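Local coordinates for possible sortase-like protein (Corynebacterium diphtheriae, PDB 5UUS), which is probably a class E-like sortase, a membrane-tethered cysteine transpeptidase or hydrolase thought to act through an acyl-thioester intermediate, at residues 39-44 with 77-82; 68-73 with 96-101; 102-107 with 205-210; 131-136 with 148-153. All coordinates share one frame; numbering follows the deposited sequence.

Contact 1: residues 39-44 with 77-82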
loop_
_atom_site.group_PDB
_atom_site.type_symbol
_atom_site.label_atom_id
_atom_site.label_comp_id
_atom_site.label_asym_id
_atom_site.label_seq_id
_atom_site.Cartn_x
_atom_site.Cartn_y
_atom_site.Cartn_z
ATOM N N GLU A 39 -5.842 -16.976 -1.312
ATOM C CA GLU A 39 -4.510 -17.349 -1.793
ATOM C C GLU A 39 -3.576 -16.151 -1.880
ATOM O O GLU A 39 -4.031 -15.021 -2.057
ATOM C CB GLU A 39 -4.607 -18.021 -3.171
ATOM C CG GLU A 39 -5.423 -19.315 -3.142
ATOM C CD GLU A 39 -4.885 -20.356 -2.152
ATOM O OE1 GLU A 39 -3.650 -20.555 -2.084
ATOM O OE2 GLU A 39 -5.703 -20.979 -1.438
ATOM N N ALA A 40 -2.273 -16.415 -1.764
ATOM C CA ALA A 40 -1.248 -15.385 -1.899
ATOM C C ALA A 40 -1.118 -14.969 -3.341
ATOM O O ALA A 40 -0.980 -15.817 -4.208
ATOM C CB ALA A 40 0.089 -15.884 -1.384
ATOM N N PHE A 41 -1.164 -13.673 -3.616
ATOM C CA PHE A 41 -1.042 -13.214 -5.015
ATOM C C PHE A 41 0.009 -12.118 -5.132
ATOM O O PHE A 41 0.281 -11.622 -6.225
ATOM C CB PHE A 41 -2.379 -12.690 -5.542
ATOM C CG PHE A 41 -2.849 -11.425 -4.859
ATOM C CD1 PHE A 41 -3.505 -11.486 -3.631
ATOM C CD2 PHE A 41 -2.635 -10.189 -5.442
ATOM C CE1 PHE A 41 -3.928 -10.331 -2.982
ATOM C CE2 PHE A 41 -3.056 -9.021 -4.806
ATOM C CZ PHE A 41 -3.710 -9.099 -3.572
ATOM N N ALA A 42 0.583 -11.711 -3.997
ATOM C CA ALA A 42 1.577 -10.643 -4.027
ATOM C C ALA A 42 2.506 -10.715 -2.835
ATOM O O ALA A 42 2.272 -11.472 -1.892
ATOM C CB ALA A 42 0.907 -9.272 -4.084
ATOM N N ARG A 43 3.574 -9.934 -2.904
ATOM C CA ARG A 43 4.548 -9.883 -1.841
ATOM C C ARG A 43 4.914 -8.431 -1.582
ATOM O O ARG A 43 5.092 -7.665 -2.525
ATOM C CB ARG A 43 5.777 -10.691 -2.208
ATOM C CG ARG A 43 6.808 -10.737 -1.126
ATOM C CD ARG A 43 7.943 -11.655 -1.528
ATOM N NE ARG A 43 7.506 -13.032 -1.723
ATOM C CZ ARG A 43 7.958 -13.821 -2.691
ATOM N NH1 ARG A 43 8.841 -13.356 -3.569
ATOM N NH2 ARG A 43 7.516 -15.070 -2.793
ATOM N N MET A 44 5.030 -8.050 -0.310
ATOM C CA MET A 44 5.421 -6.667 -0.008
ATOM C C MET A 44 6.712 -6.586 0.793
ATOM O O MET A 44 6.990 -7.438 1.633
ATOM C CB MET A 44 4.301 -5.909 0.735
ATOM C CG MET A 44 3.901 -6.473 2.102
ATOM S SD MET A 44 2.664 -5.396 2.918
ATOM C CE MET A 44 3.655 -3.989 3.394
ATOM N N GLN A 77 -8.759 -1.805 -5.054
ATOM C CA GLN A 77 -7.951 -1.954 -6.250
ATOM C C GLN A 77 -6.760 -2.829 -5.948
ATOM O O GLN A 77 -6.505 -3.165 -4.797
ATOM C CB GLN A 77 -7.511 -0.586 -6.791
ATOM C CG GLN A 77 -8.632 0.162 -7.537
ATOM C CD GLN A 77 -9.793 0.631 -6.626
ATOM O OE1 GLN A 77 -9.603 1.375 -5.656
ATOM N NE2 GLN A 77 -11.004 0.203 -6.959
ATOM N N LEU A 78 -6.052 -3.215 -6.999
ATOM C CA LEU A 78 -4.937 -4.136 -6.914
ATOM C C LEU A 78 -3.652 -3.336 -7.167
ATOM O O LEU A 78 -3.723 -2.161 -7.507
ATOM C CB LEU A 78 -5.137 -5.288 -7.924
ATOM C CG LEU A 78 -6.282 -6.246 -7.562
ATOM C CD1 LEU A 78 -6.640 -7.199 -8.763
ATOM C CD2 LEU A 78 -5.899 -7.055 -6.335
ATOM N N PRO A 79 -2.476 -3.948 -6.983
ATOM C CA PRO A 79 -1.251 -3.141 -7.026
ATOM C C PRO A 79 -1.015 -2.427 -8.349
ATOM O O PRO A 79 -1.176 -3.052 -9.392
ATOM C CB PRO A 79 -0.150 -4.184 -6.769
ATOM C CG PRO A 79 -0.816 -5.211 -5.932
ATOM C CD PRO A 79 -2.213 -5.308 -6.488
ATOM N N GLY A 80 -0.634 -1.147 -8.306
ATOM C CA GLY A 80 -0.329 -0.410 -9.521
ATOM C C GLY A 80 -1.526 0.285 -10.142
ATOM O O GLY A 80 -1.400 1.044 -11.092
ATOM N N GLU A 81 -2.699 0.031 -9.591
ATOM C CA GLU A 81 -3.925 0.598 -10.127
ATOM C C GLU A 81 -4.258 1.955 -9.542
ATOM O O GLU A 81 -4.025 2.216 -8.351
ATOM C CB GLU A 81 -5.084 -0.355 -9.865
ATOM C CG GLU A 81 -4.845 -1.756 -10.430
ATOM C CD GLU A 81 -6.078 -2.641 -10.393
ATOM O OE1 GLU A 81 -6.978 -2.404 -9.553
ATOM O OE2 GLU A 81 -6.158 -3.582 -11.223
ATOM N N ARG A 82 -4.841 2.810 -10.375
ATOM C CA ARG A 82 -5.373 4.081 -9.904
ATOM C C ARG A 82 -6.552 3.793 -8.985
ATOM O O ARG A 82 -7.370 2.918 -9.284
ATOM C CB ARG A 82 -5.776 4.948 -11.097
ATOM C CG ARG A 82 -4.568 5.275 -12.006
ATOM C CD ARG A 82 -4.978 6.239 -13.127
ATOM N NE ARG A 82 -3.893 6.474 -14.082
ATOM C CZ ARG A 82 -3.051 7.506 -14.040
ATOM N NH1 ARG A 82 -3.143 8.434 -13.079
ATOM N NH2 ARG A 82 -2.102 7.605 -14.964
#
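The ring of Phe41 meets the 77-82 loop with its CE2 corner: Pro79 CD lies at the ring's edge, close to its plane, 4.2 Å from Phe41 CE2. Leu78 reaches the same corner at a slant, with its CD2 methyl 3.8 Å from Phe41 CE2. On the strand's own side, the carbonyl O of Glu39 also lies in the plane of the ring, at its edge. The torsion of Phe41 accounts for this placement: CG sits between the backbone N and the carbonyl carbon (chi1 67°), and the ring projects from the strand toward the loop. The loop presents its apolar pair on a type II beta turn from Leu78 to Glu81, closed by Glu81 N donating to Leu78 O over 3.2 Å. Gly80 takes the positive phi that such a turn needs at its third position. A second, nearly straight bond braces the turn, from Leu78 N to Glu81 OE1 (2.8 Å), with the N-H arriving from above the carboxylate plane. The contact itself is small and purely apolar. Phe41 and Ala42 both face Ile57 in a classic beta bulge of strand 40-45 against strand 54-59. Pro35 touches both Phe41 and Leu78, Pro79 rests on Val112 and Thr114 of strand 109-114, and Gly80 N bonds to Tyr121 OH, which ties the turn to the sheet just ahead of strand 83-88.

Contact 2: residues 68-73 with 96-101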
loop_
_atom_site.group_PDB
_atom_site.type_symbol
_atom_site.label_atom_id
_atom_site.label_comp_id
_atom_site.label_asym_id
_atom_site.label_seq_id
_atom_site.Cartn_x
_atom_site.Cartn_y
_atom_site.Cartn_z
ATOM N N ALA A 68 -1.191 -15.487 8.326
ATOM C CA ALA A 68 0.221 -15.583 7.966
ATOM C C ALA A 68 0.801 -14.279 7.415
ATOM O O ALA A 68 1.963 -14.241 6.990
ATOM C CB ALA A 68 0.415 -16.697 6.955
ATOM N N GLY A 69 0.000 -13.214 7.400
ATOM C CA GLY A 69 0.448 -11.937 6.847
ATOM C C GLY A 69 -0.708 -11.052 6.407
ATOM O O GLY A 69 -1.871 -11.342 6.711
ATOM N N PRO A 70 -0.406 -9.961 5.692
ATOM C CA PRO A 70 -1.492 -9.051 5.306
ATOM C C PRO A 70 -2.492 -9.703 4.347
ATOM O O PRO A 70 -2.128 -10.614 3.586
ATOM C CB PRO A 70 -0.760 -7.895 4.627
ATOM C CG PRO A 70 0.649 -7.999 5.104
ATOM C CD PRO A 70 0.918 -9.430 5.328
ATOM N N GLY A 71 -3.741 -9.243 4.394
ATOM C CA GLY A 71 -4.751 -9.651 3.426
ATOM C C GLY A 71 -5.275 -8.437 2.671
ATOM O O GLY A 71 -5.381 -7.351 3.243
ATOM N N HIS A 72 -5.610 -8.622 1.395
ATOM C CA HIS A 72 -6.202 -7.577 0.552
ATOM C C HIS A 72 -7.709 -7.462 0.795
ATOM O O HIS A 72 -8.406 -8.464 0.764
ATOM C CB HIS A 72 -5.914 -7.887 -0.929
ATOM C CG HIS A 72 -6.552 -6.944 -1.905
ATOM N ND1 HIS A 72 -7.424 -7.371 -2.888
ATOM C CD2 HIS A 72 -6.423 -5.601 -2.074
ATOM C CE1 HIS A 72 -7.814 -6.332 -3.614
ATOM N NE2 HIS A 72 -7.225 -5.246 -3.139
ATOM N N TYR A 73 -8.215 -6.248 1.074
ATOM C CA TYR A 73 -9.654 -6.012 1.078
ATOM C C TYR A 73 -10.232 -6.274 -0.334
ATOM O O TYR A 73 -9.920 -5.561 -1.282
ATOM C CB TYR A 73 -9.985 -4.581 1.515
ATOM C CG TYR A 73 -9.692 -4.246 2.984
ATOM C CD1 TYR A 73 -10.663 -4.423 3.963
ATOM C CD2 TYR A 73 -8.481 -3.711 3.354
ATOM C CE1 TYR A 73 -10.411 -4.084 5.305
ATOM C CE2 TYR A 73 -8.202 -3.378 4.701
ATOM C CZ TYR A 73 -9.183 -3.561 5.661
ATOM O OH TYR A 73 -8.910 -3.219 6.976
ATOM N N ALA A 96 4.011 -10.612 13.359
ATOM C CA ALA A 96 2.943 -9.739 12.865
ATOM C C ALA A 96 3.572 -8.732 11.927
ATOM O O ALA A 96 4.619 -8.186 12.246
ATOM C CB ALA A 96 2.222 -9.034 14.005
ATOM N N PRO A 97 2.938 -8.473 10.769
ATOM C CA PRO A 97 3.603 -7.611 9.791
ATOM C C PRO A 97 3.537 -6.138 10.139
ATOM O O PRO A 97 4.410 -5.412 9.677
ATOM C CB PRO A 97 2.810 -7.877 8.493
ATOM C CG PRO A 97 1.414 -8.123 8.995
ATOM C CD PRO A 97 1.622 -8.935 10.281
ATOM N N PHE A 98 2.521 -5.691 10.884
ATOM C CA PHE A 98 2.249 -4.245 10.936
ATOM C C PHE A 98 2.443 -3.647 12.330
ATOM O O PHE A 98 1.808 -2.661 12.665
ATOM C CB PHE A 98 0.814 -3.931 10.451
ATOM C CG PHE A 98 0.603 -4.077 8.950
ATOM C CD1 PHE A 98 1.679 -4.135 8.069
ATOM C CD2 PHE A 98 -0.688 -4.110 8.425
ATOM C CE1 PHE A 98 1.458 -4.275 6.669
ATOM C CE2 PHE A 98 -0.918 -4.229 7.048
ATOM C CZ PHE A 98 0.147 -4.319 6.169
ATOM N N ASN A 99 3.309 -4.242 13.143
ATOM C CA ASN A 99 3.543 -3.705 14.486
ATOM C C ASN A 99 4.259 -2.346 14.451
ATOM O O ASN A 99 4.073 -1.526 15.347
ATOM C CB ASN A 99 4.349 -4.699 15.327
ATOM C CG ASN A 99 4.595 -4.208 16.754
ATOM O OD1 ASN A 99 3.701 -3.635 17.420
ATOM N ND2 ASN A 99 5.821 -4.412 17.222
ATOM N N ASP A 100 5.052 -2.096 13.407
ATOM C CA ASP A 100 5.919 -0.914 13.378
ATOM C C ASP A 100 5.560 0.155 12.338
ATOM O O ASP A 100 6.396 0.993 11.994
ATOM C CB ASP A 100 7.368 -1.350 13.162
ATOM C CG ASP A 100 7.976 -2.002 14.407
ATOM O OD1 ASP A 100 7.837 -1.436 15.514
ATOM O OD2 ASP A 100 8.581 -3.089 14.283
ATOM N N LEU A 101 4.318 0.159 11.871
ATOM C CA LEU A 101 3.879 1.152 10.872
ATOM C C LEU A 101 3.998 2.608 11.376
ATOM O O LEU A 101 4.095 3.543 10.583
ATOM C CB LEU A 101 2.434 0.882 10.458
ATOM C CG LEU A 101 2.149 -0.378 9.636
ATOM C CD1 LEU A 101 0.751 -0.290 9.068
ATOM C CD2 LEU A 101 3.158 -0.549 8.520
#
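Beside the predicted active-site histidine of this sortase fold, Pro70, just ahead of short strand 71-72, packs against Pro97 and Phe98 in the long loop that follows strand 83-88. The two proline rings lie alongside each other, running opposite ways, with Pro70 CD 3.9 Å from Pro97 CG. Next along the loop, Phe98 brings the far end of its ring against Pro70, CZ 3.9 Å from Pro70 CG. The approach is oblique to the ring. Pro97 also covers part of one face of Phe98, its CG standing 4.0 Å from the ring plane and displaced from the centre, so Pro70 closes a compact group of three rings. Phe98 CG lies anti to its carbonyl carbon (chi1 -73°), which carries the ring toward Pro70 although its CB does not point there. Gly69 adds a bare stretch of backbone, its C 4.4 Å from Pro97 CG. Phe55 touches both prolines from strand 54-59, while Phe98 rests on Val87 and Met192. The side chain of Pro97 comes within about 4 Å of that of His90, the predicted proton donor/acceptor; the cluster is consistent with a place in the apolar surroundings of the predicted catalytic histidine in a sortase beta-barrel.

Contact 3: residues 102-107 with 205-210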
loop_
_atom_site.group_PDB
_atom_site.type_symbol
_atom_site.label_atom_id
_atom_site.label_comp_id
_atom_site.label_asym_id
_atom_site.label_seq_id
_atom_site.Cartn_x
_atom_site.Cartn_y
_atom_site.Cartn_z
ATOM N N GLY A 102 3.985 2.783 12.699
ATOM C CA GLY A 102 4.111 4.094 13.328
ATOM C C GLY A 102 5.500 4.689 13.165
ATOM O O GLY A 102 5.715 5.894 13.372
ATOM N N ASN A 103 6.446 3.843 12.773
ATOM C CA ASN A 103 7.824 4.269 12.593
ATOM C C ASN A 103 8.149 4.640 11.162
ATOM O O ASN A 103 9.232 5.145 10.897
ATOM C CB ASN A 103 8.784 3.189 13.076
ATOM C CG ASN A 103 8.708 2.983 14.576
ATOM O OD1 ASN A 103 8.493 3.931 15.337
ATOM N ND2 ASN A 103 8.867 1.740 15.007
ATOM N N LEU A 104 7.212 4.408 10.243
ATOM C CA LEU A 104 7.395 4.889 8.861
ATOM C C LEU A 104 7.387 6.413 8.781
ATOM O O LEU A 104 6.664 7.086 9.523
ATOM C CB LEU A 104 6.317 4.328 7.947
ATOM C CG LEU A 104 6.394 2.827 7.666
ATOM C CD1 LEU A 104 5.113 2.350 7.008
ATOM C CD2 LEU A 104 7.565 2.508 6.775
ATOM N N ASN A 105 8.216 6.961 7.901
ATOM C CA ASN A 105 8.209 8.403 7.657
ATOM C C ASN A 105 7.803 8.692 6.238
ATOM O O ASN A 105 7.876 7.795 5.387
ATOM C CB ASN A 105 9.577 9.014 7.923
ATOM C CG ASN A 105 10.086 8.713 9.312
ATOM O OD1 ASN A 105 11.214 8.236 9.479
ATOM N ND2 ASN A 105 9.251 8.958 10.315
ATOM N N VAL A 106 7.398 9.937 5.974
ATOM C CA VAL A 106 7.046 10.341 4.613
ATOM C C VAL A 106 8.174 9.964 3.653
ATOM O O VAL A 106 9.346 10.079 3.999
ATOM C CB VAL A 106 6.754 11.857 4.508
ATOM C CG1 VAL A 106 7.920 12.661 5.028
ATOM C CG2 VAL A 106 6.456 12.259 3.048
ATOM N N CYS A 107 7.789 9.446 2.485
ATOM C CA CYS A 107 8.687 9.070 1.387
ATOM C C CYS A 107 9.361 7.703 1.570
ATOM O O CYS A 107 10.002 7.203 0.644
ATOM C CB CYS A 107 9.742 10.167 1.157
ATOM S SG CYS A 107 9.105 11.621 0.261
ATOM N N MET A 205 -5.134 1.764 13.204
ATOM C CA MET A 205 -4.147 2.654 12.605
ATOM C C MET A 205 -4.242 2.542 11.090
ATOM O O MET A 205 -4.342 1.430 10.571
ATOM C CB MET A 205 -2.727 2.307 13.058
ATOM C CG MET A 205 -1.629 3.134 12.362
ATOM S SD MET A 205 0.020 2.680 12.997
ATOM C CE MET A 205 -0.211 3.140 14.720
ATOM N N ILE A 206 -4.179 3.688 10.411
ATOM C CA ILE A 206 -4.236 3.785 8.949
ATOM C C ILE A 206 -2.946 4.416 8.408
ATOM O O ILE A 206 -2.482 5.431 8.939
ATOM C CB ILE A 206 -5.424 4.657 8.463
ATOM C CG1 ILE A 206 -6.725 4.252 9.144
ATOM C CG2 ILE A 206 -5.566 4.590 6.920
ATOM C CD1 ILE A 206 -7.122 2.789 8.887
ATOM N N VAL A 207 -2.362 3.816 7.367
ATOM C CA VAL A 207 -1.236 4.436 6.649
ATOM C C VAL A 207 -1.558 4.526 5.155
ATOM O O VAL A 207 -2.095 3.570 4.569
ATOM C CB VAL A 207 0.071 3.654 6.852
ATOM C CG1 VAL A 207 1.155 4.159 5.884
ATOM C CG2 VAL A 207 0.517 3.762 8.295
ATOM N N HIS A 208 -1.283 5.682 4.549
ATOM C CA HIS A 208 -1.486 5.854 3.103
ATOM C C HIS A 208 -0.153 6.148 2.432
ATOM O O HIS A 208 0.649 6.967 2.913
ATOM C CB HIS A 208 -2.470 7.003 2.791
ATOM C CG HIS A 208 -3.887 6.734 3.184
ATOM N ND1 HIS A 208 -4.592 5.625 2.743
ATOM C CD2 HIS A 208 -4.749 7.438 3.962
ATOM C CE1 HIS A 208 -5.820 5.661 3.233
ATOM N NE2 HIS A 208 -5.937 6.752 3.982
ATOM N N ALA A 209 0.083 5.473 1.321
ATOM C CA ALA A 209 1.253 5.711 0.499
ATOM C C ALA A 209 0.765 5.891 -0.958
ATOM O O ALA A 209 -0.237 5.299 -1.368
ATOM C CB ALA A 209 2.240 4.526 0.618
ATOM N N MET A 210 1.479 6.695 -1.725
ATOM C CA MET A 210 1.093 7.014 -3.085
ATOM C C MET A 210 2.072 6.384 -4.083
ATOM O O MET A 210 3.297 6.378 -3.870
ATOM C CB MET A 210 1.020 8.538 -3.280
ATOM C CG MET A 210 0.691 8.957 -4.717
ATOM S SD MET A 210 0.389 10.724 -4.921
ATOM C CE MET A 210 -1.155 10.899 -3.982
#
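Met205, the first residue of the 205-210 strand segment, reaches Gly102 with its sulfur: Met205 SD lies 4.0 Å from Gly102 N, at van der Waals range. Its chain leaves the backbone stretched out, CG anti to N (chi1 175°) and the next torsion also extended, and then bends at chi3 (-62°), so that the sulfur, rather than the terminal methyl, is the atom nearest Gly102 N. Ile206 follows on the other side of the strand, where its CG2 covers one face of the His208 ring, 3.6 Å over the ring, nearer its border than its centre. Val207 returns to the side of the 102-107 loop and meets Leu104 there, CG1 of Val207 standing 4.5 Å from CD1 of Leu104, a loose apolar touch. His208 again points the other way, and its two ring nitrogens are engaged by Thr191 and Glu176. Met210, at the end of the segment, packs on Gln145 and Ile149 of helix 143-151. On the loop side, Leu104 O accepts a hydrogen bond from Arg160 NH1, while Cys107 is held to Cys140 by a disulfide. The alternation of side chains is that of a beta strand with two covered sides. Here strand 204-216, paired with 117-123, 160-163 and 188-193 in the sortase barrel, has one side partly covered by the loop that leads into strand 109-114.

Contact 4: residues 131-136 with 148-153. With EDO (1,2-ethanediol), chain G.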
loop_
_atom_site.group_PDB
_atom_site.type_symbol
_atom_site.label_atom_id
_atom_site.label_comp_id
_atom_site.label_asym_id
_atom_site.label_seq_id
_atom_site.Cartn_x
_atom_site.Cartn_y
_atom_site.Cartn_z
ATOM N N GLN A 131 2.977 24.586 3.264
ATOM C CA GLN A 131 4.340 24.586 2.757
ATOM C C GLN A 131 5.146 23.379 3.204
ATOM O O GLN A 131 5.917 22.812 2.427
ATOM C CB GLN A 131 5.061 25.872 3.189
ATOM C CG GLN A 131 6.500 25.958 2.688
ATOM C CD GLN A 131 6.590 26.248 1.196
ATOM O OE1 GLN A 131 7.187 25.481 0.428
ATOM N NE2 GLN A 131 6.008 27.366 0.782
ATOM N N GLN A 132 4.987 22.981 4.458
ATOM C CA GLN A 132 5.801 21.874 4.943
ATOM C C GLN A 132 5.409 20.563 4.273
ATOM O O GLN A 132 6.259 19.734 3.971
ATOM C CB GLN A 132 5.689 21.739 6.452
ATOM C CG GLN A 132 6.535 20.617 7.015
ATOM C CD GLN A 132 6.413 20.539 8.517
ATOM O OE1 GLN A 132 5.417 20.982 9.090
ATOM N NE2 GLN A 132 7.432 19.991 9.168
ATOM N N ARG A 133 4.110 20.378 4.071
ATOM C CA ARG A 133 3.574 19.191 3.395
ATOM C C ARG A 133 4.114 19.114 1.964
ATOM O O ARG A 133 4.543 18.047 1.491
ATOM C CB ARG A 133 2.037 19.248 3.411
ATOM C CG ARG A 133 1.291 18.118 2.726
ATOM C CD ARG A 133 -0.183 18.159 3.160
ATOM N NE ARG A 133 -1.040 17.268 2.384
ATOM C CZ ARG A 133 -1.236 15.979 2.645
ATOM N NH1 ARG A 133 -0.606 15.411 3.664
ATOM N NH2 ARG A 133 -2.050 15.240 1.870
ATOM N N TYR A 134 4.116 20.263 1.295
ATOM C CA TYR A 134 4.613 20.360 -0.064
ATOM C C TYR A 134 6.091 19.997 -0.138
ATOM O O TYR A 134 6.507 19.175 -0.948
ATOM C CB TYR A 134 4.403 21.775 -0.604
ATOM C CG TYR A 134 4.853 21.937 -2.044
ATOM C CD1 TYR A 134 6.047 22.568 -2.349
ATOM C CD2 TYR A 134 4.084 21.439 -3.095
ATOM C CE1 TYR A 134 6.452 22.720 -3.660
ATOM C CE2 TYR A 134 4.480 21.587 -4.408
ATOM C CZ TYR A 134 5.668 22.227 -4.688
ATOM O OH TYR A 134 6.081 22.383 -5.996
ATOM N N ASP A 135 6.884 20.627 0.716
ATOM C CA ASP A 135 8.308 20.373 0.745
ATOM C C ASP A 135 8.596 18.905 1.045
ATOM O O ASP A 135 9.522 18.319 0.483
ATOM C CB ASP A 135 8.992 21.263 1.784
ATOM C CG ASP A 135 8.904 22.742 1.444
ATOM O OD1 ASP A 135 8.793 23.092 0.243
ATOM O OD2 ASP A 135 8.963 23.554 2.394
ATOM N N GLU A 136 7.816 18.307 1.932
ATOM C CA GLU A 136 8.036 16.895 2.242
ATOM C C GLU A 136 7.669 16.012 1.048
ATOM O O GLU A 136 8.357 15.023 0.747
ATOM C CB GLU A 136 7.245 16.478 3.481
ATOM C CG GLU A 136 7.788 17.088 4.762
ATOM C CD GLU A 136 6.931 16.792 5.973
ATOM O OE1 GLU A 136 5.862 16.162 5.819
ATOM O OE2 GLU A 136 7.326 17.204 7.082
ATOM N N ARG A 148 -1.079 18.142 -5.984
ATOM C CA ARG A 148 -2.314 17.436 -5.629
ATOM C C ARG A 148 -2.380 17.064 -4.141
ATOM O O ARG A 148 -3.428 17.159 -3.515
ATOM C CB ARG A 148 -2.462 16.169 -6.469
ATOM C CG ARG A 148 -2.421 16.396 -7.957
ATOM C CD ARG A 148 -2.821 15.098 -8.665
ATOM N NE ARG A 148 -4.269 14.915 -8.590
ATOM C CZ ARG A 148 -4.934 13.855 -9.045
ATOM N NH1 ARG A 148 -6.250 13.829 -8.957
ATOM N NH2 ARG A 148 -4.291 12.823 -9.578
ATOM N N ILE A 149 -1.249 16.640 -3.585
ATOM C CA ILE A 149 -1.151 16.315 -2.160
ATOM C C ILE A 149 -1.331 17.548 -1.286
ATOM O O ILE A 149 -1.922 17.476 -0.198
ATOM C CB ILE A 149 0.209 15.642 -1.838
ATOM C CG1 ILE A 149 0.243 14.212 -2.433
ATOM C CG2 ILE A 149 0.498 15.653 -0.323
ATOM C CD1 ILE A 149 1.648 13.608 -2.529
ATOM N N THR A 150 -0.858 18.693 -1.768
ATOM C CA THR A 150 -0.903 19.898 -0.934
ATOM C C THR A 150 -2.210 20.700 -1.080
ATOM O O THR A 150 -2.755 21.150 -0.074
ATOM C CB THR A 150 0.292 20.814 -1.226
ATOM O OG1 THR A 150 1.497 20.045 -1.166
ATOM C CG2 THR A 150 0.369 21.978 -0.184
ATOM N N HIS A 151 -2.726 20.842 -2.303
ATOM C CA HIS A 151 -3.843 21.747 -2.595
ATOM C C HIS A 151 -4.936 21.139 -3.444
ATOM O O HIS A 151 -5.895 21.824 -3.803
ATOM C CB HIS A 151 -3.341 22.991 -3.331
ATOM C CG HIS A 151 -2.301 23.756 -2.585
ATOM N ND1 HIS A 151 -1.079 24.077 -3.133
ATOM C CD2 HIS A 151 -2.305 24.280 -1.332
ATOM C CE1 HIS A 151 -0.370 24.761 -2.250
ATOM N NE2 HIS A 151 -1.092 24.896 -1.150
ATOM N N GLY A 152 -4.775 19.869 -3.802
ATOM C CA GLY A 152 -5.667 19.242 -4.757
ATOM C C GLY A 152 -6.503 18.134 -4.167
ATOM O O GLY A 152 -6.911 18.187 -2.998
ATOM N N ASP A 153 -6.775 17.118 -4.981
ATOM C CA ASP A 153 -7.678 16.049 -4.571
ATOM C C ASP A 153 -7.178 15.235 -3.369
ATOM O O ASP A 153 -7.946 14.530 -2.730
ATOM C CB ASP A 153 -7.932 15.127 -5.755
ATOM C CG ASP A 153 -8.623 15.847 -6.905
ATOM O OD1 ASP A 153 -9.342 16.837 -6.659
ATOM O OD2 ASP A 153 -8.451 15.431 -8.056
HETATM C C1 EDO G . -7.607 18.091 -9.842
HETATM O O1 EDO G . -8.086 19.388 -9.445
HETATM C C2 EDO G . -6.148 17.877 -9.413
HETATM O O2 EDO G . -6.051 17.392 -8.059
#
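Arg133 and Ile149 run nearly perpendicular to each other: the CG2 branch of Ile149 lies over one face of the guanidinium, while the N-H groups reach the carbonyl O of the same residue. The arginine chain is extended, with CG anti to the backbone N (chi1 179°), and spans the gap between the two helices. Its NE donates to Ile149 O over 2.7 Å, with the donor above the carbonyl plane and the oxygen tilted slightly from the guanidinium plane. NH2 adds a weak second bond to the same oxygen at 3.0 Å. Ile149 CG2 covers its face of the group from 3.2 Å, nearer the border than the centre. NH2 also bonds to Val157 O, so backbone carbonyls grip this buried cation and fix its rotation.

Tyr134 and Thr150 are likewise set roughly perpendicular: Thr150 OG1 sits at the edge of the tyrosine ring, in its plane, and comes 3.3 Å from Tyr134 CA. That hydroxyl has its hydrogen bond with Ala146 O, one turn back in its own helix, and meets Tyr134 by packing.

Across the second helix, Arg148 bends at chi3 (77°) to form a salt bridge with Asp153, Arg148 NH1 to Asp153 OD2 2.9 Å, while its NE donates to O2 of a 1,2-ethanediol, probably from the crystallisation liquor, at 3.1 Å. Asp153 N bonds to the same O2. The whole is a compact helix-loop-helix connection between strands 117-123 and 160-163 of the sortase fold, in which an arginine reaches a carbonyl in the last turns of the neighbouring helix.

Overall arrangement
Contacts 2 and 3 are mostly buried; contact 1 is partly buried, though no farther from the chain centre than contact 3. Contact 4 lies about 20 Å from that centre (centre to centre) yet buries most of its touching side chains between two helices. The first three reach the same sheet and are apolar: contacts 1 and 3 join a loop to a strand, and contact 2 joins the lead-in to a short strand with a loop. Contact 4 instead relies on a charged side chain bonded to a main-chain oxygen. Neighbours are linked: His72 meets Phe41, Gln77 and Leu78, Leu101 packs on Met205 and Val207, and Met210 touches Ile149. Contact 2 alone borders the predicted catalytic histidine.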